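Local atomic coordinates of alginate biosynthesis protein AlgJ (Pseudomonas putida, PDB entry 4O8V), a protein that probably adds acetyl groups to the O-2 and O-3 positions of mannuronate residues in alginate, working with AlgI and AlgF at the inner membrane. Residues 292-295 / 296-300; 46-49 / 50-54; 81-84 / 85-88; 254-257 / 258-261. All coordinates share one frame; numbering follows the deposited sequence.

Contact 1 of 4, residues 292-295 / 296-300; sequences WIAQ and LKNSR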
ATOM      1  N   TRP A 292     -22.311   0.750 -12.855  1.00 36.48           N
ATOM      2  CA  TRP A 292     -21.727   1.061 -11.566  1.00 36.86           C
ATOM      3  C   TRP A 292     -20.410   1.799 -11.731  1.00 35.71           C
ATOM      4  O   TRP A 292     -20.112   2.740 -10.990  1.00 34.70           O
ATOM      5  CB  TRP A 292     -21.523  -0.198 -10.744  1.00 36.60           C
ATOM      6  CG  TRP A 292     -21.073   0.151  -9.368  1.00 42.85           C
ATOM      7  CD1 TRP A 292     -21.646   1.067  -8.521  1.00 48.18           C
ATOM      8  CD2 TRP A 292     -19.954  -0.388  -8.678  1.00 39.10           C
ATOM      9  NE1 TRP A 292     -20.940   1.126  -7.344  1.00 46.64           N
ATOM     10  CE2 TRP A 292     -19.899   0.238  -7.413  1.00 39.88           C
ATOM     11  CE3 TRP A 292     -18.987  -1.337  -9.006  1.00 41.23           C
ATOM     12  CZ2 TRP A 292     -18.916  -0.066  -6.475  1.00 38.26           C
ATOM     13  CZ3 TRP A 292     -18.017  -1.634  -8.077  1.00 40.57           C
ATOM     14  CH2 TRP A 292     -17.988  -1.003  -6.824  1.00 38.83           C
ATOM     15  N   ILE A 293     -19.628   1.394 -12.729  1.00 33.37           N
ATOM     16  CA  ILE A 293     -18.388   2.085 -13.016  1.00 33.59           C
ATOM     17  C   ILE A 293     -18.706   3.541 -13.339  1.00 31.99           C
ATOM     18  O   ILE A 293     -18.024   4.444 -12.853  1.00 35.49           O
ATOM     19  CB  ILE A 293     -17.620   1.411 -14.179  1.00 32.06           C
ATOM     20  CG1 ILE A 293     -17.122   0.034 -13.724  1.00 30.09           C
ATOM     21  CG2 ILE A 293     -16.460   2.304 -14.651  1.00 31.84           C
ATOM     22  CD1 ILE A 293     -16.513  -0.806 -14.838  1.00 38.70           C
ATOM     23  N   ALA A 294     -19.764   3.757 -14.121  1.00 31.27           N
ATOM     24  CA  ALA A 294     -20.183   5.089 -14.529  1.00 35.13           C
ATOM     25  C   ALA A 294     -20.536   5.953 -13.322  1.00 40.35           C
ATOM     26  O   ALA A 294     -20.205   7.139 -13.281  1.00 41.78           O
ATOM     27  CB  ALA A 294     -21.384   5.013 -15.477  1.00 37.68           C
ATOM     28  N   GLN A 295     -21.226   5.352 -12.358  1.00 34.74           N
ATOM     29  CA  GLN A 295     -21.647   6.062 -11.149  1.00 42.77           C
ATOM     30  C   GLN A 295     -20.447   6.577 -10.365  1.00 40.23           C
ATOM     31  O   GLN A 295     -20.437   7.715  -9.886  1.00 39.05           O
ATOM     32  CB  GLN A 295     -22.488   5.148 -10.260  1.00 47.70           C
ATOM     33  CG  GLN A 295     -23.861   4.869 -10.796  1.00 59.19           C
ATOM     34  CD  GLN A 295     -24.768   4.289  -9.739  1.00 67.07           C
ATOM     35  OE1 GLN A 295     -24.350   4.078  -8.595  1.00 69.56           O
ATOM     36  NE2 GLN A 295     -26.020   4.033 -10.108  1.00 70.67           N
ATOM     37  N   LEU A 296     -19.438   5.723 -10.253  1.00 36.04           N
ATOM     38  CA  LEU A 296     -18.215   6.044  -9.534  1.00 34.99           C
ATOM     39  C   LEU A 296     -17.499   7.219 -10.185  1.00 42.81           C
ATOM     40  O   LEU A 296     -17.064   8.141  -9.506  1.00 44.07           O
ATOM     41  CB  LEU A 296     -17.284   4.822  -9.475  1.00 37.28           C
ATOM     42  CG  LEU A 296     -17.628   3.705  -8.485  1.00 36.50           C
ATOM     43  CD1 LEU A 296     -16.741   2.481  -8.697  1.00 35.89           C
ATOM     44  CD2 LEU A 296     -17.476   4.211  -7.053  1.00 34.16           C
ATOM     45  N   LYS A 297     -17.395   7.202 -11.508  1.00 41.81           N
ATOM     46  CA  LYS A 297     -16.652   8.249 -12.193  1.00 42.53           C
ATOM     47  C   LYS A 297     -17.419   9.560 -12.222  1.00 46.32           C
ATOM     48  O   LYS A 297     -16.822  10.630 -12.304  1.00 45.36           O
ATOM     49  CB  LYS A 297     -16.298   7.803 -13.612  1.00 45.92           C
ATOM     50  CG  LYS A 297     -15.244   6.693 -13.674  1.00 45.28           C
ATOM     51  CD  LYS A 297     -15.053   6.210 -15.110  1.00 49.32           C
ATOM     52  CE  LYS A 297     -15.123   7.386 -16.075  1.00 49.86           C
ATOM     53  NZ  LYS A 297     -14.806   7.024 -17.482  1.00 50.55           N
ATOM     54  N   ASN A 298     -18.746   9.480 -12.152  1.00 50.65           N
ATOM     55  CA  ASN A 298     -19.590  10.665 -12.287  1.00 54.47           C
ATOM     56  C   ASN A 298     -20.121  11.168 -10.956  1.00 54.97           C
ATOM     57  O   ASN A 298     -21.094  11.921 -10.926  1.00 57.62           O
ATOM     58  CB  ASN A 298     -20.780  10.383 -13.213  1.00 58.24           C
ATOM     59  CG  ASN A 298     -20.359   9.968 -14.607  1.00 63.14           C
ATOM     60  OD1 ASN A 298     -19.188  10.075 -14.975  1.00 62.16           O
ATOM     61  ND2 ASN A 298     -21.320   9.501 -15.399  1.00 69.20           N
ATOM     62  N   SER A 299     -19.484  10.762  -9.861  1.00 53.08           N
ATOM     63  CA  SER A 299     -20.008  11.035  -8.518  1.00 54.39           C
ATOM     64  C   SER A 299     -20.087  12.527  -8.185  1.00 58.22           C
ATOM     65  O   SER A 299     -20.809  12.917  -7.266  1.00 59.35           O
ATOM     66  CB  SER A 299     -19.162  10.324  -7.463  1.00 50.24           C
ATOM     67  OG  SER A 299     -17.821  10.780  -7.486  1.00 44.35           O
ATOM     68  N   ARG A 300     -19.348  13.352  -8.925  1.00 59.88           N
ATOM     69  CA  ARG A 300     -19.401  14.802  -8.741  1.00 62.83           C
ATOM     70  C   ARG A 300     -20.409  15.435  -9.700  1.00 71.31           C
ATOM     71  O   ARG A 300     -20.793  14.825 -10.698  1.00 73.98           O
ATOM     72  CB  ARG A 300     -18.020  15.426  -8.950  1.00 59.77           C
ATOM     73  CG  ARG A 300     -16.935  14.871  -8.038  1.00 54.89           C
ATOM     74  CD  ARG A 300     -17.053  15.404  -6.619  1.00 53.82           C
ATOM     75  NE  ARG A 300     -16.301  14.598  -5.654  1.00 52.07           N
ATOM     76  CZ  ARG A 300     -15.109  14.924  -5.152  1.00 49.47           C
ATOM     77  NH1 ARG A 300     -14.508  16.049  -5.524  1.00 49.85           N
ATOM     78  NH2 ARG A 300     -14.523  14.121  -4.268  1.00 46.95           N
TER

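Contact 2 of 4, residues 46-49 / 50-54; sequences RDTL and QQHGS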
ATOM      1  N   ARG A  46     -14.066   7.501  -2.819  1.00 24.11           N
ATOM      2  CA  ARG A  46     -14.135   8.458  -1.709  1.00 26.24           C
ATOM      3  C   ARG A  46     -15.563   8.957  -1.489  1.00 31.17           C
ATOM      4  O   ARG A  46     -16.038   9.041  -0.351  1.00 32.12           O
ATOM      5  CB  ARG A  46     -13.218   9.650  -1.962  1.00 26.89           C
ATOM      6  CG  ARG A  46     -13.289  10.742  -0.906  1.00 35.07           C
ATOM      7  CD  ARG A  46     -13.804  12.059  -1.507  1.00 38.36           C
ATOM      8  NE  ARG A  46     -13.860  13.139  -0.529  1.00 46.94           N
ATOM      9  CZ  ARG A  46     -14.987  13.672  -0.058  1.00 48.54           C
ATOM     10  NH1 ARG A  46     -16.157  13.228  -0.487  1.00 46.37           N
ATOM     11  NH2 ARG A  46     -14.942  14.656   0.835  1.00 50.09           N
ATOM     12  N   ASP A  47     -16.237   9.303  -2.578  1.00 29.45           N
ATOM     13  CA  ASP A  47     -17.586   9.852  -2.469  1.00 30.68           C
ATOM     14  C   ASP A  47     -18.573   8.771  -1.993  1.00 30.16           C
ATOM     15  O   ASP A  47     -19.472   9.045  -1.179  1.00 33.72           O
ATOM     16  CB  ASP A  47     -18.048  10.431  -3.812  1.00 30.07           C
ATOM     17  CG  ASP A  47     -17.301  11.695  -4.209  1.00 35.95           C
ATOM     18  OD1 ASP A  47     -16.551  12.283  -3.384  1.00 36.82           O
ATOM     19  OD2 ASP A  47     -17.480  12.120  -5.367  1.00 37.98           O
ATOM     20  N   THR A  48     -18.410   7.555  -2.508  1.00 27.77           N
ATOM     21  CA  THR A  48     -19.253   6.419  -2.116  1.00 31.11           C
ATOM     22  C   THR A  48     -19.108   6.102  -0.611  1.00 30.78           C
ATOM     23  O   THR A  48     -20.105   5.931   0.105  1.00 30.67           O
ATOM     24  CB  THR A  48     -18.900   5.170  -2.942  1.00 30.53           C
ATOM     25  OG1 THR A  48     -19.191   5.413  -4.318  1.00 30.37           O
ATOM     26  CG2 THR A  48     -19.673   3.949  -2.465  1.00 33.46           C
ATOM     27  N   LEU A  49     -17.867   6.046  -0.136  1.00 27.48           N
ATOM     28  CA  LEU A  49     -17.596   5.822   1.277  1.00 26.54           C
ATOM     29  C   LEU A  49     -18.254   6.913   2.118  1.00 30.19           C
ATOM     30  O   LEU A  49     -18.922   6.613   3.111  1.00 32.95           O
ATOM     31  CB  LEU A  49     -16.094   5.779   1.556  1.00 26.65           C
ATOM     32  CG  LEU A  49     -15.382   4.521   1.011  1.00 24.21           C
ATOM     33  CD1 LEU A  49     -13.861   4.638   1.164  1.00 23.27           C
ATOM     34  CD2 LEU A  49     -15.842   3.278   1.743  1.00 25.21           C
ATOM     35  N   GLN A  50     -18.074   8.169   1.717  0.52 29.16           N
ATOM     36  CA  GLN A  50     -18.589   9.282   2.507  0.52 33.00           C
ATOM     37  C   GLN A  50     -20.107   9.198   2.616  0.52 34.57           C
ATOM     38  O   GLN A  50     -20.673   9.472   3.677  0.52 36.68           O
ATOM     39  CB  GLN A  50     -18.164  10.625   1.907  0.52 36.60           C
ATOM     40  CG  GLN A  50     -18.672  11.837   2.688  0.52 42.86           C
ATOM     41  CD  GLN A  50     -17.828  13.085   2.470  0.52 46.10           C
ATOM     42  OE1 GLN A  50     -17.927  13.741   1.433  0.52 47.91           O
ATOM     43  NE2 GLN A  50     -17.000  13.422   3.457  0.52 46.92           N
ATOM     44  N   GLN A  51     -20.757   8.787   1.531  1.00 28.85           N
ATOM     45  CA  GLN A  51     -22.208   8.674   1.495  1.00 32.74           C
ATOM     46  C   GLN A  51     -22.759   7.606   2.435  1.00 31.68           C
ATOM     47  O   GLN A  51     -23.935   7.663   2.822  1.00 31.18           O
ATOM     48  CB  GLN A  51     -22.665   8.422   0.064  1.00 36.15           C
ATOM     49  CG  GLN A  51     -22.646   9.700  -0.749  1.00 43.34           C
ATOM     50  CD  GLN A  51     -22.592   9.458  -2.238  1.00 52.12           C
ATOM     51  OE1 GLN A  51     -22.875   8.352  -2.723  1.00 56.45           O
ATOM     52  NE2 GLN A  51     -22.213  10.493  -2.984  1.00 53.06           N
ATOM     53  N   HIS A  52     -21.913   6.656   2.799  1.00 28.81           N
ATOM     54  CA  HIS A  52     -22.249   5.625   3.773  1.00 37.67           C
ATOM     55  C   HIS A  52     -21.725   5.973   5.158  1.00 38.28           C
ATOM     56  O   HIS A  52     -21.791   5.156   6.072  1.00 38.61           O
ATOM     57  CB  HIS A  52     -21.679   4.271   3.329  1.00 40.10           C
ATOM     58  CG  HIS A  52     -22.415   3.673   2.172  1.00 45.05           C
ATOM     59  ND1 HIS A  52     -22.446   4.266   0.928  1.00 48.99           N
ATOM     60  CD2 HIS A  52     -23.181   2.561   2.080  1.00 48.53           C
ATOM     61  CE1 HIS A  52     -23.190   3.537   0.113  1.00 50.57           C
ATOM     62  NE2 HIS A  52     -23.646   2.497   0.788  1.00 51.34           N
ATOM     63  N   GLY A  53     -21.166   7.174   5.291  1.00 34.79           N
ATOM     64  CA  GLY A  53     -20.640   7.640   6.560  1.00 39.62           C
ATOM     65  C   GLY A  53     -19.248   7.147   6.906  1.00 36.19           C
ATOM     66  O   GLY A  53     -18.877   7.166   8.080  1.00 36.67           O
ATOM     67  N   SER A  54     -18.489   6.695   5.901  1.00 32.42           N
ATOM     68  CA  SER A  54     -17.100   6.258   6.084  1.00 32.67           C
ATOM     69  C   SER A  54     -16.094   7.291   5.576  1.00 31.62           C
ATOM     70  O   SER A  54     -16.218   7.781   4.450  1.00 32.93           O
ATOM     71  CB  SER A  54     -16.830   4.934   5.350  1.00 31.92           C
ATOM     72  OG  SER A  54     -17.612   3.883   5.865  1.00 35.21           O
TER
HETATM   73  O   HOH W   1     -14.793   9.083   2.393  1.00 37.86           O

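Contact 3 of 4, residues 81-84 / 85-88; sequences HDDL and YNQF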
ATOM      1  N   HIS A  81       8.048   8.107 -13.816  1.00 35.42           N
ATOM      2  CA  HIS A  81       8.211   7.823 -12.406  1.00 35.34           C
ATOM      3  C   HIS A  81       8.938   8.916 -11.626  1.00 39.28           C
ATOM      4  O   HIS A  81       8.987   8.854 -10.399  1.00 44.01           O
ATOM      5  CB  HIS A  81       8.955   6.486 -12.233  1.00 35.25           C
ATOM      6  CG  HIS A  81       8.245   5.321 -12.850  1.00 37.36           C
ATOM      7  ND1 HIS A  81       7.182   4.686 -12.237  1.00 31.41           N
ATOM      8  CD2 HIS A  81       8.429   4.693 -14.038  1.00 38.57           C
ATOM      9  CE1 HIS A  81       6.757   3.706 -13.018  1.00 35.12           C
ATOM     10  NE2 HIS A  81       7.495   3.690 -14.114  1.00 39.17           N
ATOM     11  N   ASP A  82       9.508   9.901 -12.319  1.00 39.73           N
ATOM     12  CA  ASP A  82      10.270  10.962 -11.647  1.00 38.56           C
ATOM     13  C   ASP A  82       9.483  11.645 -10.521  1.00 40.87           C
ATOM     14  O   ASP A  82       9.971  11.790  -9.409  1.00 41.35           O
ATOM     15  CB  ASP A  82      10.717  12.020 -12.645  1.00 39.03           C
ATOM     16  CG  ASP A  82      11.888  11.563 -13.504  1.00 46.44           C
ATOM     17  OD1 ASP A  82      12.526  10.542 -13.171  1.00 45.21           O
ATOM     18  OD2 ASP A  82      12.169  12.253 -14.503  1.00 48.88           O
ATOM     19  N   ASP A  83       8.259  12.062 -10.811  1.00 38.07           N
ATOM     20  CA  ASP A  83       7.500  12.822  -9.825  1.00 36.58           C
ATOM     21  C   ASP A  83       6.100  12.258  -9.596  1.00 35.46           C
ATOM     22  O   ASP A  83       5.173  12.997  -9.240  1.00 36.41           O
ATOM     23  CB  ASP A  83       7.410  14.289 -10.248  1.00 41.87           C
ATOM     24  CG  ASP A  83       7.221  15.227  -9.058  1.00 46.76           C
ATOM     25  OD1 ASP A  83       7.860  14.977  -7.998  1.00 43.99           O
ATOM     26  OD2 ASP A  83       6.436  16.205  -9.186  1.00 48.24           O
ATOM     27  N   LEU A  84       5.978  10.943  -9.771  1.00 32.17           N
ATOM     28  CA  LEU A  84       4.684  10.254  -9.698  1.00 32.95           C
ATOM     29  C   LEU A  84       4.067  10.333  -8.293  1.00 29.98           C
ATOM     30  O   LEU A  84       2.864  10.575  -8.152  1.00 28.50           O
ATOM     31  CB  LEU A  84       4.844   8.792 -10.117  1.00 31.94           C
ATOM     32  CG  LEU A  84       3.585   7.914 -10.187  1.00 31.84           C
ATOM     33  CD1 LEU A  84       2.509   8.561 -11.036  1.00 32.99           C
ATOM     34  CD2 LEU A  84       3.964   6.543 -10.770  1.00 29.35           C
ATOM     35  N   TYR A  85       4.893  10.131  -7.266  1.00 28.89           N
ATOM     36  CA  TYR A  85       4.426  10.209  -5.894  1.00 29.57           C
ATOM     37  C   TYR A  85       3.814  11.580  -5.603  1.00 27.27           C
ATOM     38  O   TYR A  85       2.680  11.662  -5.136  1.00 26.05           O
ATOM     39  CB  TYR A  85       5.581   9.904  -4.927  1.00 26.83           C
ATOM     40  CG  TYR A  85       5.231  10.038  -3.461  1.00 28.75           C
ATOM     41  CD1 TYR A  85       4.621   8.993  -2.770  1.00 28.23           C
ATOM     42  CD2 TYR A  85       5.499  11.219  -2.772  1.00 29.34           C
ATOM     43  CE1 TYR A  85       4.296   9.115  -1.426  1.00 30.21           C
ATOM     44  CE2 TYR A  85       5.188  11.356  -1.427  1.00 29.01           C
ATOM     45  CZ  TYR A  85       4.573  10.301  -0.762  1.00 26.62           C
ATOM     46  OH  TYR A  85       4.274  10.462   0.574  1.00 34.41           O
ATOM     47  N   ASN A  86       4.557  12.641  -5.926  1.00 29.83           N
ATOM     48  CA  ASN A  86       4.118  14.015  -5.742  1.00 29.40           C
ATOM     49  C   ASN A  86       2.844  14.330  -6.524  1.00 33.26           C
ATOM     50  O   ASN A  86       1.918  14.949  -5.998  1.00 30.18           O
ATOM     51  CB  ASN A  86       5.244  14.975  -6.166  1.00 30.87           C
ATOM     52  CG  ASN A  86       4.884  16.448  -5.980  1.00 32.63           C
ATOM     53  OD1 ASN A  86       4.477  16.889  -4.900  1.00 33.34           O
ATOM     54  ND2 ASN A  86       5.050  17.219  -7.036  1.00 32.40           N
ATOM     55  N   GLN A  87       2.793  13.904  -7.782  1.00 33.61           N
ATOM     56  CA  GLN A  87       1.611  14.167  -8.597  1.00 34.27           C
ATOM     57  C   GLN A  87       0.392  13.379  -8.118  1.00 28.93           C
ATOM     58  O   GLN A  87      -0.735  13.870  -8.217  1.00 31.88           O
ATOM     59  CB  GLN A  87       1.903  13.864 -10.073  1.00 36.94           C
ATOM     60  CG  GLN A  87       2.852  14.874 -10.730  1.00 46.64           C
ATOM     61  CD  GLN A  87       2.296  16.316 -10.758  1.00 57.51           C
ATOM     62  OE1 GLN A  87       1.078  16.536 -10.728  1.00 59.38           O
ATOM     63  NE2 GLN A  87       3.197  17.296 -10.815  1.00 61.34           N
ATOM     64  N   PHE A  88       0.609  12.162  -7.623  1.00 24.61           N
ATOM     65  CA  PHE A  88      -0.467  11.370  -7.008  1.00 28.34           C
ATOM     66  C   PHE A  88      -1.040  12.157  -5.813  1.00 28.20           C
ATOM     67  O   PHE A  88      -2.258  12.352  -5.682  1.00 24.79           O
ATOM     68  CB  PHE A  88       0.069  10.000  -6.571  1.00 25.29           C
ATOM     69  CG  PHE A  88      -0.988   8.942  -6.306  1.00 24.91           C
ATOM     70  CD1 PHE A  88      -2.330   9.262  -6.162  1.00 25.84           C
ATOM     71  CD2 PHE A  88      -0.607   7.610  -6.158  1.00 28.59           C
ATOM     72  CE1 PHE A  88      -3.273   8.268  -5.903  1.00 27.71           C
ATOM     73  CE2 PHE A  88      -1.537   6.617  -5.908  1.00 29.34           C
ATOM     74  CZ  PHE A  88      -2.876   6.944  -5.780  1.00 28.12           C
TER
HETATM   75  O   HOH W   2       7.325  12.512  -6.521  1.00 32.31           O

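Contact 4 of 4, residues 254-257 / 258-261; sequences LKYL and QSDA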
ATOM      1  N   LEU A 254     -13.110  -2.160  -4.912  1.00 24.19           N
ATOM      2  CA  LEU A 254     -14.440  -2.285  -5.539  1.00 29.14           C
ATOM      3  C   LEU A 254     -15.209  -3.489  -4.969  1.00 30.61           C
ATOM      4  O   LEU A 254     -16.437  -3.420  -4.744  1.00 28.95           O
ATOM      5  CB  LEU A 254     -14.310  -2.379  -7.060  1.00 29.55           C
ATOM      6  CG  LEU A 254     -13.507  -1.240  -7.703  1.00 31.36           C
ATOM      7  CD1 LEU A 254     -13.345  -1.476  -9.208  1.00 30.53           C
ATOM      8  CD2 LEU A 254     -14.183   0.096  -7.437  1.00 33.05           C
ATOM      9  N   LYS A 255     -14.494  -4.582  -4.720  0.52 27.94           N
ATOM     10  CA  LYS A 255     -15.096  -5.749  -4.087  0.52 29.89           C
ATOM     11  C   LYS A 255     -15.659  -5.389  -2.720  0.52 30.28           C
ATOM     12  O   LYS A 255     -16.791  -5.750  -2.382  0.52 30.91           O
ATOM     13  CB  LYS A 255     -14.073  -6.880  -3.959  0.52 31.55           C
ATOM     14  CG  LYS A 255     -14.579  -8.112  -3.233  0.52 33.22           C
ATOM     15  CD  LYS A 255     -13.636  -9.282  -3.471  0.52 35.53           C
ATOM     16  CE  LYS A 255     -13.791 -10.357  -2.417  0.52 36.96           C
ATOM     17  NZ  LYS A 255     -12.801 -11.450  -2.643  0.52 38.93           N
ATOM     18  N   TYR A 256     -14.869  -4.662  -1.938  1.00 27.49           N
ATOM     19  CA  TYR A 256     -15.307  -4.226  -0.610  1.00 29.10           C
ATOM     20  C   TYR A 256     -16.599  -3.392  -0.659  1.00 30.38           C
ATOM     21  O   TYR A 256     -17.522  -3.607   0.136  1.00 31.05           O
ATOM     22  CB  TYR A 256     -14.199  -3.416   0.083  1.00 29.38           C
ATOM     23  CG  TYR A 256     -14.639  -2.929   1.443  1.00 29.42           C
ATOM     24  CD1 TYR A 256     -14.941  -3.823   2.451  1.00 29.73           C
ATOM     25  CD2 TYR A 256     -14.767  -1.575   1.705  1.00 28.97           C
ATOM     26  CE1 TYR A 256     -15.353  -3.378   3.694  1.00 31.46           C
ATOM     27  CE2 TYR A 256     -15.185  -1.120   2.932  1.00 28.61           C
ATOM     28  CZ  TYR A 256     -15.469  -2.012   3.918  1.00 29.69           C
ATOM     29  OH  TYR A 256     -15.873  -1.539   5.146  1.00 32.40           O
ATOM     30  N   LEU A 257     -16.668  -2.448  -1.587  1.00 28.44           N
ATOM     31  CA  LEU A 257     -17.858  -1.599  -1.693  1.00 30.63           C
ATOM     32  C   LEU A 257     -19.110  -2.396  -2.030  1.00 31.90           C
ATOM     33  O   LEU A 257     -20.207  -1.988  -1.682  1.00 34.50           O
ATOM     34  CB  LEU A 257     -17.662  -0.516  -2.755  1.00 26.98           C
ATOM     35  CG  LEU A 257     -16.550   0.498  -2.451  1.00 31.34           C
ATOM     36  CD1 LEU A 257     -16.367   1.432  -3.631  1.00 31.90           C
ATOM     37  CD2 LEU A 257     -16.896   1.282  -1.194  1.00 30.82           C
ATOM     38  N   GLN A 258     -18.946  -3.522  -2.720  1.00 31.41           N
ATOM     39  CA  GLN A 258     -20.094  -4.362  -3.081  1.00 36.42           C
ATOM     40  C   GLN A 258     -20.420  -5.404  -2.011  1.00 36.62           C
ATOM     41  O   GLN A 258     -21.392  -6.154  -2.147  1.00 39.25           O
ATOM     42  CB  GLN A 258     -19.833  -5.058  -4.422  1.00 38.25           C
ATOM     43  CG  GLN A 258     -19.680  -4.102  -5.592  1.00 38.58           C
ATOM     44  CD  GLN A 258     -19.719  -4.816  -6.942  1.00 49.43           C
ATOM     45  OE1 GLN A 258     -19.278  -5.963  -7.072  1.00 51.95           O
ATOM     46  NE2 GLN A 258     -20.246  -4.134  -7.954  1.00 52.51           N
ATOM     47  N   SER A 259     -19.615  -5.448  -0.948  1.00 33.24           N
ATOM     48  CA  SER A 259     -19.734  -6.510   0.050  1.00 34.05           C
ATOM     49  C   SER A 259     -20.842  -6.269   1.079  1.00 38.54           C
ATOM     50  O   SER A 259     -21.192  -5.128   1.401  1.00 35.86           O
ATOM     51  CB  SER A 259     -18.409  -6.697   0.796  1.00 35.61           C
ATOM     52  OG  SER A 259     -18.201  -5.641   1.727  1.00 34.37           O
ATOM     53  N   ASP A 260     -21.371  -7.365   1.608  1.00 43.60           N
ATOM     54  CA  ASP A 260     -22.313  -7.303   2.714  1.00 47.66           C
ATOM     55  C   ASP A 260     -21.701  -6.601   3.927  1.00 49.43           C
ATOM     56  O   ASP A 260     -22.399  -5.871   4.634  1.00 54.00           O
ATOM     57  CB  ASP A 260     -22.781  -8.709   3.087  1.00 55.79           C
ATOM     58  CG  ASP A 260     -23.832  -9.246   2.129  1.00 61.48           C
ATOM     59  OD1 ASP A 260     -23.983  -8.689   1.023  1.00 61.40           O
ATOM     60  OD2 ASP A 260     -24.510 -10.229   2.485  1.00 67.99           O
ATOM     61  N   ALA A 261     -20.401  -6.806   4.155  1.00 44.56           N
ATOM     62  CA  ALA A 261     -19.721  -6.193   5.290  1.00 43.02           C
ATOM     63  C   ALA A 261     -19.849  -4.674   5.269  1.00 41.92           C
ATOM     64  O   ALA A 261     -20.200  -4.054   6.269  1.00 44.13           O
ATOM     65  CB  ALA A 261     -18.260  -6.586   5.312  1.00 43.53           C
TER

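Contact 1 of 4, residues 292-295 / 296-300
L296 sets its CD1 methyl over one face of the W292 indole, an i to i+4 CH-pi contact within the last turns of helix 290-297. L296 CD1 lies 4.0 Å from the centroid of the six-membered ring of W292. Its approach is only 9° off the ring normal, so it comes down almost squarely on the benzo half of the indole, where CZ2 is the nearest ring carbon. W292 has its CG anti to the backbone N and beside the carbonyl carbon (chi1 -173°), a torsion that carries the ring forward to meet L296. The next pair along the helix, I293 and K297, runs side by side, with I293 CG2 4.2 Å from K297 CD; the ammonium group continues beyond this to a salt bridge with E37.

Behind these side chains lies ordinary helical bonding. L296 N donates to W292 O at 3.1 Å, tying the backbones of the two residues in the CH-pi pair, and K297 N donates to I293 O at 3.1 Å. The helix then runs out at N298, the first residue to leave helical torsions. N298 N donates to A294 O at 3.0 Å and weakly to Q295 O.

Further out, W292 and L296 both rest on L254 of helix 250-257, and L296 also touches T48 of helix 31-51. S299 OG and R300 NE both reach D47. At the helix end, the N298 side chain folds back over the A294 carbonyl: N298 CG is 3.1 Å from A294 O, yet ND2 is poorly angled for a hydrogen bond to it.

Contact 2 of 4, residues 46-49 / 50-54
L49 O receives both S54 N, at 2.8 Å, and H52 N, at 3.0 Å, where helix 31-51 ends in a Schellman motif with G53 as its C-prime residue. The two donors come from opposite faces of the L49 carbonyl plane. The positive phi of G53 (82°), which favours glycine, turns the chain back, and G53 N donates to Q50 O at 2.9 Å. A water donating to R46 O and S54 O bridges the turn.

Polar side-chain contacts lie on the flank. R46 NH1 forms a salt bridge with D47 OD1, 3.1 Å away on the anti side of the carboxylate, while D47 OD2 serves S299 and R300. R46, bent at chi2 (-117°), runs alongside Q50, guanidinium and amide planes 87° apart. In the Q50 conformer described, one of two, R46 NH1 donates to Q50 OE1 at 2.7 Å from above the amide plane. An alanine at R46 would probably leave D47 OD1 without this cationic mate, and Q50 OE1 and N96 O without their donors.

Among apolar groups, L49 CD2 lies 4.1 Å from S54 CB. Within the turn, the H52 imidazole folds back along the helix, and H52 ND1 donates to T48 O at 3.0 Å.

Contact 3 of 4, residues 81-84 / 85-88
D83 OD2 takes the amide N-H of N86 at 2.8 Å to ND2, in a nearly straight bond (163°) at the N-terminus of helix 84-94. D83 occupies the N-cap position, but its carboxylate makes no direct capping bond. A water stands in instead, donating to D83 OD1 and accepting from N86 N at 2.8 Å, so that one of the first backbone N-H groups of the helix is satisfied through solvent.

The D83 carboxylate and N86 amide planes are turned 43° against each other, and the two side chains slant across one another. ND2 meets OD2 on its syn side. N86 CB lies 3.2 Å from D83 OD1, and with CG opposite the backbone N (chi1 -179°) the amide reaches D83 OD2. A negative charge at this end of a helix would probably be favoured by the helix dipole.

Backbone bonding starts at the same residue: Q87 N donates to D83 O at 2.9 Å, and F88 N to L84 O at 2.8 Å.

The other side of the turn faces the protein. Y85 and F88 pack on strand 55-61, an outer strand of the parallel sheet of this SGNH-hydrolase-like domain. Y85 OH is hydrogen-bonded to D101, F88 meets F274 edge-to-face, and L84 touches M35 of helix 31-51. On the exposed flank, Q87 is bent at chi2, which brings its amide back beside the carboxylate, with Q87 NE2 3.8 Å from D83 OD2.

Contact 4 of 4, residues 254-257 / 258-261
Y256 O is gripped twice by S259, through its hydroxyl and through its backbone N-H. S259 OG lies 2.7 Å from Y256 O, a short bond in the carbonyl plane and on a lone pair. S259 N, at 3.0 Å from Y256 O, comes instead from above that plane. OG can reach this oxygen because it sits between the backbone N and the carbonyl carbon (chi1 75°).

The same hydroxyl accepts from F262 N, making S259 the N-cap of helix 260-264; a single side chain thus joins the Y256 carbonyl, near the end of helix 250-257, to the first turn of the next helix. An alanine in place of S259 would probably leave F262 N without its cap and Y256 O held by the backbone bond of that residue alone.

Q258 N splits its hydrogen between L254 O, at 3.2 Å, and a weak bond to K255 O, at 3.1 Å. The K255 ammonium is paired with E244.

The turn is wedged between several elements. L254 and L257 lie against W292 of helix 290-297, and L257 also packs on V45, T48 and L49 of helix 31-51. On the sheet side, Y256 rests on A213 and V215 of strand 212-215.

In the fold
Contacts 1, 2 and 4 form one cluster in which the C-terminal ends of helices 290-297, 31-51 and 250-257 meet. Contacts 1 and 2 are joined by charge, R300 NE lying 2.8 Å from D47 OD2. Contact 4 joins both by apolar packing, with L254 CD2 3.7 Å from L296 CD1 and L257 CD2 3.7 Å from L49 CD2. Contact 3 stands apart: its centre is about 25 Å from that of contact 1 and about 29 Å from that of contact 4. None of the four lies at the probable catalytic triad of S218, H122 and D120; they belong to the helical layers flanking the central parallel sheet.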